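Local coordinates for protein glycoside hydrolase, GH17 family (Formosa sp. Hel1_33_131, PDB 6FCG) that probably hydrolyses internal beta-1,3-glucosidic bonds of laminarin, the algal storage glucan, as an endo-acting laminarinase, at residues 72-77 with 395-400. Sequence-based numbering, arbitrary orientation.
Sequences KEDMKI and LTRGGN
E73 of helix 68-80, which links the first two strands of the TIM barrel, meets the backbone of G398 in the small beta hairpin of strands 396-397 and 400-401. The hairpin reverses through a type I' turn from R397 to N400, closed by two backbone hydrogen bonds between those residues; glycines suit its inner positions, where phi is positive.

The polar grip on this turn comes from E73, whose chain runs extended beyond CG (chi2 175°), long enough for OE1 to accept the G398 N-H at 3.2 Å. The bond is nearly straight (166°) but arrives from above the carboxylate plane. OE1 also forms a salt bridge with R58, and an alanine here would probably leave the G398 amide and that arginine without this shared acceptor. Deeper in, OD1 of D74 meets NH1 of R397 at the guanidinium edge in a salt bridge, although the place of NH1 is less sure; Y54 and R58 also hold this carboxylate, while F353 provides R397 with a cation-pi partner.

Apolar contacts fill the other end. The fork of L395 lays CD1 against K76 O and I77 CA, and CD2 3.9 Å from CB of K76, a lysine whose methylenes offer apolar surface while its end leads away. Buried I77 places CG1 4.2 Å from L395 CD1, and its own CD1 ends 4.2 Å from R397 CB.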
ATOM      1  N   LYS A  72       3.109 -12.245  47.577  1.00 25.47           N
ATOM      2  CA  LYS A  72       2.041 -12.259  48.569  1.00 26.87           C
ATOM      3  C   LYS A  72       1.006 -11.180  48.307  1.00 24.74           C
ATOM      4  O   LYS A  72      -0.186 -11.427  48.437  1.00 22.98           O
ATOM      5  CB  LYS A  72       2.589 -12.100  49.986  1.00 30.29           C
ATOM      6  CG  LYS A  72       3.288 -13.336  50.508  1.00 32.92           C
ATOM      7  CD  LYS A  72       4.126 -13.060  51.740  1.00 36.39           C
ATOM      8  CE  LYS A  72       3.280 -12.943  52.994  1.00 39.51           C
ATOM      9  NZ  LYS A  72       4.182 -12.993  54.176  1.00 40.71           N
ATOM     10  N   GLU A  73       1.468 -10.002  47.910  1.00 24.60           N
ATOM     11  CA  GLU A  73       0.576  -8.946  47.430  1.00 24.76           C
ATOM     12  C   GLU A  73      -0.408  -9.500  46.375  1.00 24.57           C
ATOM     13  O   GLU A  73      -1.624  -9.347  46.513  1.00 24.31           O
ATOM     14  CB  GLU A  73       1.374  -7.769  46.868  1.00 26.44           C
ATOM     15  CG  GLU A  73       2.102  -6.914  47.900  1.00 29.91           C
ATOM     16  CD  GLU A  73       2.992  -5.819  47.303  1.00 34.46           C
ATOM     17  OE1 GLU A  73       3.504  -5.967  46.169  1.00 37.74           O
ATOM     18  OE2 GLU A  73       3.167  -4.768  47.963  1.00 34.40           O
ATOM     19  N   ASP A  74       0.120 -10.210  45.373  1.00 23.62           N
ATOM     20  CA  ASP A  74      -0.707 -10.778  44.292  1.00 22.95           C
ATOM     21  C   ASP A  74      -1.677 -11.816  44.791  1.00 22.16           C
ATOM     22  O   ASP A  74      -2.853 -11.828  44.418  1.00 21.20           O
ATOM     23  CB  ASP A  74       0.165 -11.402  43.191  1.00 23.51           C
ATOM     24  CG  ASP A  74       0.983 -10.385  42.443  1.00 23.46           C
ATOM     25  OD1 ASP A  74       0.814  -9.173  42.698  1.00 24.60           O
ATOM     26  OD2 ASP A  74       1.838 -10.760  41.609  1.00 23.60           O
ATOM     27  N   MET A  75      -1.175 -12.698  45.635  1.00 23.19           N
ATOM     28  CA  MET A  75      -2.005 -13.745  46.187  1.00 24.58           C
ATOM     29  C   MET A  75      -3.178 -13.160  46.950  1.00 24.65           C
ATOM     30  O   MET A  75      -4.297 -13.670  46.823  1.00 23.76           O
ATOM     31  CB  MET A  75      -1.199 -14.667  47.103  1.00 25.42           C
ATOM     32  CG  MET A  75      -0.114 -15.516  46.456  1.00 25.77           C
ATOM     33  SD  MET A  75      -0.593 -16.534  45.063  1.00 28.65           S
ATOM     34  CE  MET A  75      -0.165 -15.448  43.676  1.00 27.45           C
ATOM     35  N   LYS A  76      -2.934 -12.109  47.737  1.00 26.27           N
ATOM     36  CA  LYS A  76      -4.012 -11.488  48.505  1.00 27.02           C
ATOM     37  C   LYS A  76      -5.071 -10.911  47.567  1.00 25.75           C
ATOM     38  O   LYS A  76      -6.264 -11.141  47.786  1.00 25.15           O
ATOM     39  CB  LYS A  76      -3.508 -10.421  49.477  1.00 29.64           C
ATOM     40  CG  LYS A  76      -2.618 -10.943  50.607  1.00 32.39           C
ATOM     41  CD  LYS A  76      -2.572 -10.010  51.817  1.00 33.80           C
ATOM     42  CE  LYS A  76      -1.304 -10.140  52.653  1.00 37.01           C
ATOM     43  NZ  LYS A  76      -0.457  -8.928  52.695  1.00 38.68           N
ATOM     44  N   ILE A  77      -4.626 -10.212  46.516  1.00 23.10           N
ATOM     45  CA  ILE A  77      -5.508  -9.671  45.483  1.00 20.86           C
ATOM     46  C   ILE A  77      -6.352 -10.758  44.794  1.00 21.33           C
ATOM     47  O   ILE A  77      -7.578 -10.598  44.608  1.00 22.03           O
ATOM     48  CB  ILE A  77      -4.710  -8.886  44.420  1.00 20.00           C
ATOM     49  CG1 ILE A  77      -4.141  -7.614  45.010  1.00 19.15           C
ATOM     50  CG2 ILE A  77      -5.580  -8.535  43.203  1.00 20.19           C
ATOM     51  CD1 ILE A  77      -2.946  -7.080  44.270  1.00 19.62           C
ATOM     52  N   LEU A 395      -5.711  -3.335  50.067  1.00 23.51           N
ATOM     53  CA  LEU A 395      -4.717  -4.113  49.335  1.00 21.69           C
ATOM     54  C   LEU A 395      -3.940  -3.223  48.421  1.00 22.26           C
ATOM     55  O   LEU A 395      -4.431  -2.210  47.935  1.00 24.23           O
ATOM     56  CB  LEU A 395      -5.405  -5.224  48.545  1.00 20.84           C
ATOM     57  CG  LEU A 395      -6.016  -6.374  49.394  1.00 19.91           C
ATOM     58  CD1 LEU A 395      -6.579  -7.390  48.401  1.00 19.95           C
ATOM     59  CD2 LEU A 395      -5.116  -7.040  50.434  1.00 18.41           C
ATOM     60  N   THR A 396      -2.740  -3.665  48.130  1.00 24.43           N
ATOM     61  CA  THR A 396      -1.727  -2.861  47.486  1.00 25.25           C
ATOM     62  C   THR A 396      -0.960  -3.740  46.479  1.00 25.07           C
ATOM     63  O   THR A 396      -0.802  -4.928  46.716  1.00 24.28           O
ATOM     64  CB  THR A 396      -0.835  -2.282  48.629  1.00 25.69           C
ATOM     65  OG1 THR A 396      -0.987  -0.878  48.686  1.00 26.37           O
ATOM     66  CG2 THR A 396       0.696  -2.647  48.559  1.00 26.16           C
ATOM     67  N   ARG A 397      -0.515  -3.163  45.365  1.00 25.38           N
ATOM     68  CA  ARG A 397       0.549  -3.770  44.543  1.00 26.79           C
ATOM     69  C   ARG A 397       1.673  -2.762  44.329  1.00 27.29           C
ATOM     70  O   ARG A 397       1.458  -1.717  43.742  1.00 26.92           O
ATOM     71  CB  ARG A 397       0.014  -4.305  43.190  1.00 26.27           C
ATOM     72  CG  ARG A 397       0.915  -5.341  42.510  1.00 26.45           C
ATOM     73  CD  ARG A 397       0.286  -5.854  41.240  1.00 27.32           C
ATOM     74  NE  ARG A 397       1.100  -6.186  40.063  1.00 28.78           N
ATOM     75  CZ  ARG A 397       1.659  -7.339  39.737  1.00 30.91           C
ATOM     76  NH1 ARG A 397       1.666  -8.359  40.547  1.00 33.38           N
ATOM     77  NH2 ARG A 397       2.269  -7.461  38.580  1.00 35.05           N
ATOM     78  N   GLY A 398       2.858  -3.074  44.853  1.00 31.56           N
ATOM     79  CA  GLY A 398       4.067  -2.233  44.715  1.00 33.48           C
ATOM     80  C   GLY A 398       3.922  -0.846  45.319  1.00 34.98           C
ATOM     81  O   GLY A 398       4.441   0.108  44.776  1.00 40.82           O
ATOM     82  N   GLY A 399       3.148  -0.724  46.395  1.00 35.02           N
ATOM     83  CA  GLY A 399       2.744   0.573  46.925  1.00 33.99           C
ATOM     84  C   GLY A 399       1.443   1.200  46.415  1.00 33.81           C
ATOM     85  O   GLY A 399       0.895   2.074  47.076  1.00 39.65           O
ATOM     86  N   ASN A 400       0.906   0.770  45.281  1.00 32.92           N
ATOM     87  CA  ASN A 400      -0.324   1.380  44.730  1.00 32.86           C
ATOM     88  C   ASN A 400      -1.614   0.722  45.199  1.00 33.86           C
ATOM     89  O   ASN A 400      -1.691  -0.510  45.240  1.00 38.99           O
ATOM     90  CB  ASN A 400      -0.293   1.340  43.211  1.00 30.68           C
ATOM     91  CG  ASN A 400       0.986   1.918  42.665  1.00 29.19           C
ATOM     92  OD1 ASN A 400       1.493   2.896  43.181  1.00 29.22           O
ATOM     93  ND2 ASN A 400       1.518   1.313  41.627  1.00 29.04           N
TER